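MamA (Candidatus Magnetobacterium bavaricum, PDB 3VTX) is an all-helical tetratricopeptide repeat (TPR) protein of the MamA type and probably serves as a scaffold for protein-protein interactions. Local coordinates at residues G19-A24 and G46-D51; R98-N103 and A107-K112; E172-A175 and A180-P183. One frame throughout, in Å; residues are numbered along the deposited sequence. Where two conformers were deposited one is given.

Each contact joins neighbouring elements of the TPR helical array, and the three occur in series along the chain. Contact 1 packs helix 21-34 on helix 39-51, contact 2 joins helix 89-102 to helix 107-119, and contact 3 folds the C-terminal tail back on helix 172-177. Centre-to-centre distances are about 24 Å from contact 1 to contact 2, about 30 Å from contact 2 to contact 3 and about 36 Å from contact 1 to contact 3. None touches another: even contacts 1 and 2 stay about 7 Å apart at their nearest atoms. Contacts 1 and 2 are partly buried between helices, whereas contact 3 lies at the surface.

Contact 1: residues G19-A24 and G46-D51; sequences GDFDGA and GKTYMD
Within the N-terminal TPR, the ring of Phe21, in the first turn of helix 21-34, packs on Thr48 and Asp51 in the last turns of helix 39-51. Thr48 CG2 lies 3.8 Å from Phe21 CD1, near the ring plane, so the methyl meets an edge. One turn on, Asp51 CB comes to 3.8 Å from Phe21 CE1; the carboxylate plane is turned 62° from the ring, and its OD2 forms a salt bridge with Arg16 of helix 5-18. Thr48 is split in use: a chi1 of -54° puts OG1 beside the backbone N, where it bonds back to Lys44 O, and swings CG2 to the Phe21 side. Ala24 CB, 4.4 Å from Thr48 CG2, extends the apolar patch.

The start of helix 21-34 is fixed locally. Gly19 closes the preceding helix in a Schellman motif, and its C sits 3.9 Å above one face of the Phe21 ring, offset toward the rim. Asp20 is the N-cap: Gly23 N donates to Asp20 OD1 at 2.9 Å, reaching it from above the carboxylate plane. A Schellman-closed helix, an N-capped helix start and a small, mainly apolar contact edged by Asp51 are consistent with the helix-turn-helix build of TPR proteins.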
ATOM      1  N   GLY A  19      17.059  -9.451   9.436  1.00 38.23           N
ATOM      2  CA  GLY A  19      15.822 -10.221   9.605  1.00 37.07           C
ATOM      3  C   GLY A  19      15.537 -10.383  11.115  1.00 35.08           C
ATOM      4  O   GLY A  19      14.615 -11.094  11.500  1.00 36.12           O
ATOM      5  N   ASP A  20      16.352  -9.753  11.929  1.00 33.10           N
ATOM      6  CA  ASP A  20      16.162  -9.729  13.425  1.00 32.24           C
ATOM      7  C   ASP A  20      15.218  -8.585  13.773  1.00 28.56           C
ATOM      8  O   ASP A  20      15.609  -7.513  14.233  1.00 28.59           O
ATOM      9  CB  ASP A  20      17.484  -9.609  14.150  1.00 31.34           C
ATOM     10  CG  ASP A  20      17.352  -9.547  15.662  1.00 34.20           C
ATOM     11  OD1 ASP A  20      16.220  -9.780  16.203  1.00 30.87           O
ATOM     12  OD2 ASP A  20      18.355  -9.158  16.317  1.00 34.58           O
ATOM     13  N   PHE A  21      13.964  -8.825  13.470  1.00 26.97           N
ATOM     14  CA  PHE A  21      12.989  -7.805  13.640  1.00 26.38           C
ATOM     15  C   PHE A  21      12.775  -7.410  15.145  1.00 23.49           C
ATOM     16  O   PHE A  21      12.542  -6.227  15.403  1.00 22.26           O
ATOM     17  CB  PHE A  21      11.654  -8.177  12.993  1.00 29.46           C
ATOM     18  CG  PHE A  21      11.755  -8.350  11.513  1.00 33.22           C
ATOM     19  CD1 PHE A  21      11.967  -7.283  10.710  1.00 38.87           C
ATOM     20  CD2 PHE A  21      11.729  -9.612  10.947  1.00 43.60           C
ATOM     21  CE1 PHE A  21      12.152  -7.423   9.327  1.00 41.51           C
ATOM     22  CE2 PHE A  21      11.857  -9.759   9.540  1.00 45.40           C
ATOM     23  CZ  PHE A  21      12.067  -8.655   8.756  1.00 42.65           C
ATOM     24  N   ASP A  22      12.799  -8.383  16.058  1.00 25.04           N
ATOM     25  CA  ASP A  22      12.721  -8.012  17.512  1.00 22.87           C
ATOM     26  C   ASP A  22      13.840  -7.089  17.939  1.00 24.87           C
ATOM     27  O   ASP A  22      13.643  -6.031  18.571  1.00 23.99           O
ATOM     28  CB  ASP A  22      12.667  -9.257  18.354  1.00 24.31           C
ATOM     29  CG  ASP A  22      12.467  -8.912  19.836  1.00 25.42           C
ATOM     30  OD1 ASP A  22      11.297  -8.676  20.245  1.00 24.43           O
ATOM     31  OD2 ASP A  22      13.472  -8.784  20.537  1.00 30.60           O
ATOM     32  N   GLY A  23      15.080  -7.416  17.538  1.00 25.13           N
ATOM     33  CA  GLY A  23      16.204  -6.499  17.812  1.00 24.92           C
ATOM     34  C   GLY A  23      16.098  -5.104  17.198  1.00 22.83           C
ATOM     35  O   GLY A  23      16.459  -4.123  17.836  1.00 24.25           O
ATOM     36  N   ALA A  24      15.633  -5.044  15.961  1.00 23.35           N
ATOM     37  CA  ALA A  24      15.480  -3.790  15.228  1.00 24.34           C
ATOM     38  C   ALA A  24      14.480  -2.968  16.014  1.00 23.67           C
ATOM     39  O   ALA A  24      14.694  -1.809  16.261  1.00 24.80           O
ATOM     40  CB  ALA A  24      15.005  -4.030  13.813  1.00 25.71           C
ATOM     41  N   GLY A  46       7.499   1.828  12.216  1.00 21.65           N
ATOM     42  CA  GLY A  46       6.254   1.469  11.506  1.00 22.04           C
ATOM     43  C   GLY A  46       6.523   0.448  10.419  1.00 22.96           C
ATOM     44  O   GLY A  46       5.819  -0.546  10.297  1.00 22.18           O
ATOM     45  N   LYS A  47       7.524   0.711   9.576  1.00 23.35           N
ATOM     46  CA  LYS A  47       7.823  -0.209   8.482  1.00 23.10           C
ATOM     47  C   LYS A  47       8.247  -1.612   8.964  1.00 23.11           C
ATOM     48  O   LYS A  47       7.944  -2.615   8.281  1.00 24.67           O
ATOM     49  CB  LYS A  47       8.898   0.366   7.604  1.00 23.55           C
ATOM     50  CG  LYS A  47       8.520   1.510   6.753  1.00 24.37           C
ATOM     51  CD  LYS A  47       9.704   2.034   5.981  1.00 29.22           C
ATOM     52  CE  LYS A  47       9.246   3.100   4.984  1.00 32.39           C
ATOM     53  NZ  LYS A  47      10.431   3.744   4.245  1.00 33.64           N
ATOM     54  N   THR A  48       8.970  -1.656  10.085  1.00 22.71           N
ATOM     55  CA  THR A  48       9.421  -2.908  10.672  1.00 21.34           C
ATOM     56  C   THR A  48       8.209  -3.735  11.124  1.00 21.03           C
ATOM     57  O   THR A  48       8.173  -4.919  10.859  1.00 20.30           O
ATOM     58  CB  THR A  48      10.392  -2.724  11.776  1.00 22.53           C
ATOM     59  OG1 THR A  48      11.499  -1.913  11.317  1.00 27.28           O
ATOM     60  CG2 THR A  48      10.910  -4.065  12.330  1.00 22.16           C
ATOM     61  N   TYR A  49       7.245  -3.096  11.779  1.00 20.76           N
ATOM     62  CA  TYR A  49       6.071  -3.801  12.170  1.00 21.46           C
ATOM     63  C   TYR A  49       5.291  -4.260  10.934  1.00 20.60           C
ATOM     64  O   TYR A  49       4.677  -5.303  10.944  1.00 21.35           O
ATOM     65  CB  TYR A  49       5.218  -2.951  13.142  1.00 20.06           C
ATOM     66  CG  TYR A  49       5.646  -3.019  14.600  1.00 19.43           C
ATOM     67  CD1 TYR A  49       5.640  -4.246  15.293  1.00 19.03           C
ATOM     68  CD2 TYR A  49       5.990  -1.866  15.298  1.00 20.46           C
ATOM     69  CE1 TYR A  49       5.894  -4.324  16.633  1.00 19.91           C
ATOM     70  CE2 TYR A  49       6.336  -1.939  16.655  1.00 22.54           C
ATOM     71  CZ  TYR A  49       6.302  -3.174  17.301  1.00 23.73           C
ATOM     72  OH  TYR A  49       6.594  -3.209  18.634  1.00 24.18           O
ATOM     73  N   MET A  50       5.280  -3.489   9.848  1.00 20.87           N
ATOM     74  CA  MET A  50       4.575  -3.940   8.627  1.00 23.25           C
ATOM     75  C   MET A  50       5.282  -5.162   8.052  1.00 24.46           C
ATOM     76  O   MET A  50       4.590  -6.069   7.601  1.00 23.97           O
ATOM     77  CB  MET A  50       4.496  -2.828   7.581  1.00 22.12           C
ATOM     78  CG  MET A  50       3.648  -1.640   7.992  1.00 23.51           C
ATOM     79  SD  MET A  50       1.932  -1.984   8.347  1.00 23.86           S
ATOM     80  CE  MET A  50       1.289  -2.236   6.610  1.00 21.49           C
ATOM     81  N   ASP A  51       6.604  -5.197   8.126  1.00 23.80           N
ATOM     82  CA  ASP A  51       7.424  -6.312   7.621  1.00 27.04           C
ATOM     83  C   ASP A  51       7.028  -7.640   8.270  1.00 28.59           C
ATOM     84  O   ASP A  51       7.033  -8.710   7.634  1.00 30.43           O
ATOM     85  CB  ASP A  51       8.920  -6.071   7.841  1.00 27.80           C
ATOM     86  CG  ASP A  51       9.572  -5.094   6.845  1.00 34.59           C
ATOM     87  OD1 ASP A  51       9.003  -4.798   5.776  1.00 39.28           O
ATOM     88  OD2 ASP A  51      10.691  -4.653   7.226  1.00 39.44           O
TER

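Contact 2: residues R98-N103 and A107-K112; sequences RAIALN and ADAYYK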
ATOM      1  N   ARG A  98      -4.826  11.367   1.254  1.00 28.75           N
ATOM      2  CA  ARG A  98      -3.718  12.232   1.580  1.00 30.08           C
ATOM      3  C   ARG A  98      -2.477  11.873   0.855  1.00 28.58           C
ATOM      4  O   ARG A  98      -1.773  12.758   0.413  1.00 28.62           O
ATOM      5  CB  ARG A  98      -3.484  12.383   3.062  1.00 30.95           C
ATOM      6  CG  ARG A  98      -4.618  13.201   3.724  1.00 37.59           C
ATOM      7  CD  ARG A  98      -4.338  13.664   5.146  1.00 45.47           C
ATOM      8  NE  ARG A  98      -5.253  13.032   6.104  1.00 52.20           N
ATOM      9  CZ  ARG A  98      -6.471  13.458   6.449  1.00 55.30           C
ATOM     10  NH1 ARG A  98      -6.995  14.576   5.945  1.00 58.89           N
ATOM     11  NH2 ARG A  98      -7.164  12.755   7.332  1.00 55.64           N
ATOM     12  N   ALA A  99      -2.196  10.572   0.695  1.00 26.98           N
ATOM     13  CA  ALA A  99      -1.027  10.136  -0.053  1.00 25.20           C
ATOM     14  C   ALA A  99      -1.074  10.614  -1.505  1.00 26.28           C
ATOM     15  O   ALA A  99      -0.052  11.030  -2.125  1.00 29.97           O
ATOM     16  CB  ALA A  99      -0.922   8.582  -0.045  1.00 23.33           C
ATOM     17  N   ILE A 100      -2.237  10.459  -2.086  1.00 26.74           N
ATOM     18  CA  ILE A 100      -2.462  10.778  -3.484  1.00 27.50           C
ATOM     19  C   ILE A 100      -2.388  12.315  -3.658  1.00 29.18           C
ATOM     20  O   ILE A 100      -1.976  12.818  -4.703  1.00 32.17           O
ATOM     21  CB  ILE A 100      -3.830  10.253  -3.928  1.00 27.38           C
ATOM     22  CG1 ILE A 100      -3.697   8.733  -4.116  1.00 27.33           C
ATOM     23  CG2 ILE A 100      -4.323  10.941  -5.232  1.00 28.07           C
ATOM     24  CD1 ILE A 100      -5.062   8.062  -4.115  1.00 27.68           C
ATOM     25  N   ALA A 101      -2.910  13.036  -2.686  1.00 31.33           N
ATOM     26  CA  ALA A 101      -2.903  14.527  -2.790  1.00 32.49           C
ATOM     27  C   ALA A 101      -1.447  14.945  -2.791  1.00 33.46           C
ATOM     28  O   ALA A 101      -1.058  15.858  -3.541  1.00 35.67           O
ATOM     29  CB  ALA A 101      -3.687  15.181  -1.619  1.00 32.54           C
ATOM     30  N   LEU A 102      -0.621  14.275  -1.996  1.00 32.02           N
ATOM     31  CA  LEU A 102       0.790  14.551  -1.938  1.00 33.54           C
ATOM     32  C   LEU A 102       1.583  14.026  -3.112  1.00 33.69           C
ATOM     33  O   LEU A 102       2.679  14.486  -3.327  1.00 33.51           O
ATOM     34  CB  LEU A 102       1.441  14.067  -0.644  1.00 33.06           C
ATOM     35  CG  LEU A 102       0.966  14.739   0.652  1.00 33.44           C
ATOM     36  CD1 LEU A 102       1.352  13.875   1.824  1.00 31.28           C
ATOM     37  CD2 LEU A 102       1.558  16.134   0.828  1.00 34.45           C
ATOM     38  N   ASN A 103       1.086  13.018  -3.841  1.00 33.74           N
ATOM     39  CA  ASN A 103       1.778  12.483  -5.005  1.00 31.41           C
ATOM     40  C   ASN A 103       0.665  11.987  -5.940  1.00 34.22           C
ATOM     41  O   ASN A 103       0.135  10.862  -5.791  1.00 31.21           O
ATOM     42  CB  ASN A 103       2.791  11.378  -4.634  1.00 33.55           C
ATOM     43  CG  ASN A 103       3.439  10.664  -5.904  1.00 31.24           C
ATOM     44  OD1 ASN A 103       3.120  11.005  -7.036  1.00 36.61           O
ATOM     45  ND2 ASN A 103       4.304   9.656  -5.647  1.00 39.95           N
ATOM     46  N   ALA A 107       0.810   5.305  -8.053  1.00 28.98           N
ATOM     47  CA  ALA A 107      -0.060   4.199  -8.524  1.00 28.22           C
ATOM     48  C   ALA A 107      -0.452   3.218  -7.447  1.00 27.72           C
ATOM     49  O   ALA A 107      -1.567   2.744  -7.446  1.00 26.07           O
ATOM     50  CB  ALA A 107       0.670   3.453  -9.660  1.00 27.42           C
ATOM     51  N   ASP A 108       0.446   2.880  -6.540  1.00 27.33           N
ATOM     52  CA  ASP A 108       0.105   1.954  -5.468  1.00 27.64           C
ATOM     53  C   ASP A 108      -1.015   2.446  -4.572  1.00 25.86           C
ATOM     54  O   ASP A 108      -1.865   1.631  -4.130  1.00 22.39           O
ATOM     55  CB  ASP A 108       1.323   1.619  -4.627  1.00 27.84           C
ATOM     56  CG  ASP A 108       2.155   0.458  -5.248  1.00 37.47           C
ATOM     57  OD1 ASP A 108       1.696  -0.744  -5.317  1.00 42.20           O
ATOM     58  OD2 ASP A 108       3.308   0.778  -5.557  1.00 46.93           O
ATOM     59  N   ALA A 109      -1.025   3.739  -4.333  1.00 24.64           N
ATOM     60  CA  ALA A 109      -2.037   4.361  -3.537  1.00 24.95           C
ATOM     61  C   ALA A 109      -3.366   4.366  -4.215  1.00 23.11           C
ATOM     62  O   ALA A 109      -4.382   4.128  -3.541  1.00 23.69           O
ATOM     63  CB  ALA A 109      -1.607   5.819  -3.173  1.00 23.99           C
ATOM     64  N   TYR A 110      -3.414   4.661  -5.517  1.00 23.39           N
ATOM     65  CA  TYR A 110      -4.684   4.675  -6.210  1.00 22.99           C
ATOM     66  C   TYR A 110      -5.229   3.220  -6.230  1.00 23.03           C
ATOM     67  O   TYR A 110      -6.439   3.025  -6.076  1.00 23.37           O
ATOM     68  CB  TYR A 110      -4.589   5.093  -7.641  1.00 24.12           C
ATOM     69  CG  TYR A 110      -4.472   6.596  -7.851  1.00 24.66           C
ATOM     70  CD1 TYR A 110      -3.265   7.136  -8.197  1.00 30.13           C
ATOM     71  CD2 TYR A 110      -5.559   7.424  -7.696  1.00 28.92           C
ATOM     72  CE1 TYR A 110      -3.157   8.522  -8.420  1.00 31.11           C
ATOM     73  CE2 TYR A 110      -5.453   8.836  -7.910  1.00 29.44           C
ATOM     74  CZ  TYR A 110      -4.217   9.337  -8.254  1.00 31.78           C
ATOM     75  OH  TYR A 110      -4.082  10.735  -8.549  1.00 31.20           O
ATOM     76  N   TYR A 111      -4.354   2.240  -6.460  1.00 22.23           N
ATOM     77  CA  TYR A 111      -4.797   0.819  -6.523  1.00 21.73           C
ATOM     78  C   TYR A 111      -5.378   0.386  -5.174  1.00 21.40           C
ATOM     79  O   TYR A 111      -6.512  -0.100  -5.103  1.00 20.21           O
ATOM     80  CB  TYR A 111      -3.744  -0.137  -7.019  1.00 20.01           C
ATOM     81  CG  TYR A 111      -4.270  -1.513  -7.304  1.00 18.76           C
ATOM     82  CD1 TYR A 111      -5.313  -1.654  -8.194  1.00 19.51           C
ATOM     83  CD2 TYR A 111      -3.828  -2.603  -6.635  1.00 21.75           C
ATOM     84  CE1 TYR A 111      -5.874  -2.915  -8.451  1.00 20.10           C
ATOM     85  CE2 TYR A 111      -4.399  -3.878  -6.866  1.00 20.82           C
ATOM     86  CZ  TYR A 111      -5.406  -3.989  -7.783  1.00 19.35           C
ATOM     87  OH  TYR A 111      -5.936  -5.253  -8.002  1.00 20.41           O
ATOM     88  N   LYS A 112      -4.661   0.667  -4.109  1.00 21.07           N
ATOM     89  CA  LYS A 112      -5.160   0.343  -2.766  0.50 19.76           C
ATOM     90  C   LYS A 112      -6.481   1.050  -2.467  1.00 20.79           C
ATOM     91  O   LYS A 112      -7.424   0.448  -1.866  1.00 20.06           O
ATOM     92  CB  LYS A 112      -4.126   0.683  -1.661  0.50 20.86           C
ATOM     93  CG  LYS A 112      -2.921  -0.250  -1.525  0.50 19.08           C
ATOM     94  CD  LYS A 112      -3.139  -1.623  -0.841  0.50 20.85           C
ATOM     95  CE  LYS A 112      -1.853  -2.051  -0.066  0.50 19.09           C
ATOM     96  NZ  LYS A 112      -1.992  -3.440   0.480  0.50 23.75           N
TER
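Ile100 rests on one face of the Tyr110 ring. Its CD1 is 4.0 Å from the ring centroid and 24° off the normal, which meets the geometry of a CH-pi contact. The second branch comes from the same side of the ring plane but at the phenol end: Ile100 CG2 is 3.4 Å from Tyr110 CZ, a tight fit. The torsions allow this sharing, because chi1 of -76° sets both branches over the ring and the extended chi2 carries CD1 across the face, leaving CG2 for the hydroxyl end. Ile100 CG1, also above the ring, meets Ala109 CB at 3.7 Å. Ala99 CB, a further 4.2 Å contact with Ala109 CB, completes the apolar seam.

These small alanines sit where helices 89-102 and 107-119 approach; the axes of segments 98-102 and 107-112 come within 9.2 Å and run roughly antiparallel, at 148°. This is the junction between two successive TPR motifs, where a short loop turns the chain from one helix into the next.

That loop helps to position the ring. Tyr110 OH is hydrogen-bonded to Thr104 O, which ties the phenol to the turn and probably restrains it over Ile100. Asn103, the first residue to leave helical geometry, uses OD1 to bond Val105 N within the same turn. On the helix 123-136 side, Lys132, Thr133 and Ile136 touch the Tyr110 side chain.

Contact 3: residues E172-A175 and A180-P183; sequences EKKA and ALVP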
ATOM      1  N   GLU A 172      -1.437 -12.147 -24.118  1.00 21.35           N
ATOM      2  CA  GLU A 172      -1.782 -13.098 -25.109  1.00 23.74           C
ATOM      3  C   GLU A 172      -0.593 -13.390 -26.061  1.00 24.34           C
ATOM      4  O   GLU A 172      -0.382 -14.559 -26.412  1.00 22.67           O
ATOM      5  CB  GLU A 172      -3.099 -12.797 -25.835  1.00 27.46           C
ATOM      6  CG  GLU A 172      -3.009 -11.732 -26.810  1.00 32.66           C
ATOM      7  CD  GLU A 172      -4.315 -11.448 -27.548  1.00 40.28           C
ATOM      8  OE1 GLU A 172      -4.144 -10.755 -28.602  1.00 42.31           O
ATOM      9  OE2 GLU A 172      -5.447 -11.892 -27.123  1.00 37.59           O
ATOM     10  N   LYS A 173       0.154 -12.351 -26.430  1.00 24.11           N
ATOM     11  CA  LYS A 173       1.383 -12.599 -27.253  1.00 27.45           C
ATOM     12  C   LYS A 173       2.419 -13.439 -26.533  1.00 26.18           C
ATOM     13  O   LYS A 173       2.885 -14.396 -27.074  1.00 26.21           O
ATOM     14  CB  LYS A 173       2.005 -11.276 -27.744  1.00 28.72           C
ATOM     15  CG  LYS A 173       3.170 -11.412 -28.772  1.00 35.20           C
ATOM     16  CD  LYS A 173       3.488 -10.020 -29.434  1.00 41.22           C
ATOM     17  CE  LYS A 173       4.392 -10.120 -30.679  0.50 44.27           C
ATOM     18  NZ  LYS A 173       4.993  -8.792 -31.019  0.50 45.75           N
ATOM     19  N   LYS A 174       2.762 -13.090 -25.313  1.00 25.86           N
ATOM     20  CA  LYS A 174       3.707 -13.811 -24.509  1.00 28.08           C
ATOM     21  C   LYS A 174       3.236 -15.249 -24.339  1.00 27.59           C
ATOM     22  O   LYS A 174       4.026 -16.153 -24.403  1.00 25.97           O
ATOM     23  CB  LYS A 174       3.733 -13.182 -23.108  1.00 30.94           C
ATOM     24  CG  LYS A 174       4.740 -13.734 -22.134  1.00 35.05           C
ATOM     25  CD  LYS A 174       4.931 -12.763 -20.946  1.00 40.03           C
ATOM     26  CE  LYS A 174       5.514 -13.429 -19.683  0.50 41.51           C
ATOM     27  NZ  LYS A 174       5.938 -12.395 -18.669  0.50 41.77           N
ATOM     28  N   ALA A 175       1.921 -15.423 -24.085  1.00 25.23           N
ATOM     29  CA  ALA A 175       1.442 -16.802 -23.784  1.00 24.82           C
ATOM     30  C   ALA A 175       1.690 -17.737 -24.975  1.00 25.23           C
ATOM     31  O   ALA A 175       1.950 -18.952 -24.764  1.00 25.94           O
ATOM     32  CB  ALA A 175      -0.063 -16.766 -23.362  1.00 23.91           C
ATOM     33  N   ALA A 180       8.710 -19.686 -21.234  1.00 35.34           N
ATOM     34  CA  ALA A 180       8.614 -19.795 -19.756  1.00 38.51           C
ATOM     35  C   ALA A 180       7.472 -18.927 -19.156  1.00 42.13           C
ATOM     36  O   ALA A 180       7.676 -17.812 -18.706  1.00 45.95           O
ATOM     37  CB  ALA A 180      10.006 -19.492 -19.044  1.00 40.61           C
ATOM     38  N   LEU A 181       6.269 -19.481 -19.089  1.00 43.01           N
ATOM     39  CA  LEU A 181       5.087 -18.751 -18.615  1.00 42.92           C
ATOM     40  C   LEU A 181       4.819 -18.906 -17.165  1.00 42.47           C
ATOM     41  O   LEU A 181       4.614 -17.873 -16.441  1.00 38.76           O
ATOM     42  CB  LEU A 181       3.820 -19.158 -19.368  1.00 43.02           C
ATOM     43  CG  LEU A 181       3.502 -18.169 -20.473  1.00 47.89           C
ATOM     44  CD1 LEU A 181       3.333 -16.736 -19.870  1.00 43.51           C
ATOM     45  CD2 LEU A 181       4.573 -18.225 -21.603  1.00 45.86           C
ATOM     46  N   VAL A 182       4.751 -20.164 -16.715  1.00 41.61           N
ATOM     47  CA  VAL A 182       4.255 -20.427 -15.394  1.00 44.05           C
ATOM     48  C   VAL A 182       5.341 -20.069 -14.341  1.00 48.16           C
ATOM     49  O   VAL A 182       6.521 -20.107 -14.667  1.00 49.93           O
ATOM     50  CB  VAL A 182       3.699 -21.872 -15.313  1.00 43.40           C
ATOM     51  CG1 VAL A 182       3.119 -22.128 -13.978  1.00 44.78           C
ATOM     52  CG2 VAL A 182       2.602 -22.095 -16.418  1.00 40.31           C
ATOM     53  N   PRO A 183       4.948 -19.653 -13.113  1.00 52.75           N
ATOM     54  CA  PRO A 183       5.994 -19.300 -12.096  1.00 56.26           C
ATOM     55  C   PRO A 183       6.970 -20.460 -11.822  1.00 59.14           C
ATOM     56  O   PRO A 183       6.580 -21.632 -11.886  1.00 61.34           O
ATOM     57  CB  PRO A 183       5.174 -18.950 -10.825  1.00 55.82           C
ATOM     58  CG  PRO A 183       3.710 -19.509 -11.097  1.00 54.62           C
ATOM     59  CD  PRO A 183       3.583 -19.380 -12.608  1.00 53.29           C
TER
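Lys174 and Leu181 bring the short helix 172-177, at the end of the TPR array, against the C-terminal tail that follows it. The tail residues 180-183 have no regular secondary structure, and the contact is a surface one: the two segments bury 143 Å² together, and the centre lies about 27 Å from the centre of the chain.

Taken in sequence order, the contact opens at Lys174. Its CG is anti to the backbone N (chi1 -176°) and the chain beyond is extended, so the aliphatic part forms a straight rod. Leu181 CD1 lies alongside this rod, 4.0 Å from Lys174 CE and equally 4.0 Å from Lys174 CG. In an extended chain CG and CE, two bonds apart, lie on the same side of the zigzag, so one methyl can reach both. The contact is therefore made by the hydrocarbon portion of the lysine.

The backbone of Lys174 takes part as well, since its carbonyl O faces the other methyl of Leu181. Next in line, Ala175 contributes its CA rather than its methyl: Leu181 CD2 is 4.1 Å from Ala175 CA, whereas Ala175 CB keeps a longer distance. The nearest backbone pairing, Ala175 CA to Leu181 CA, is 6.6 Å.

Leu181 is thus the single tail residue that carries the contact, with one methyl assigned to the lysine rod and the other to the helix backbone. Its chi1 of -98° departs from a staggered value. Leu181 and Ala175 also touch a crystal neighbour, so lattice packing may help to set this tail conformation. Farther on, Val182 O accepts a hydrogen bond from Arg184 NH1. The closest approach between the two segments is that of Leu181 CD2 to Lys174 O, 3.5 Å.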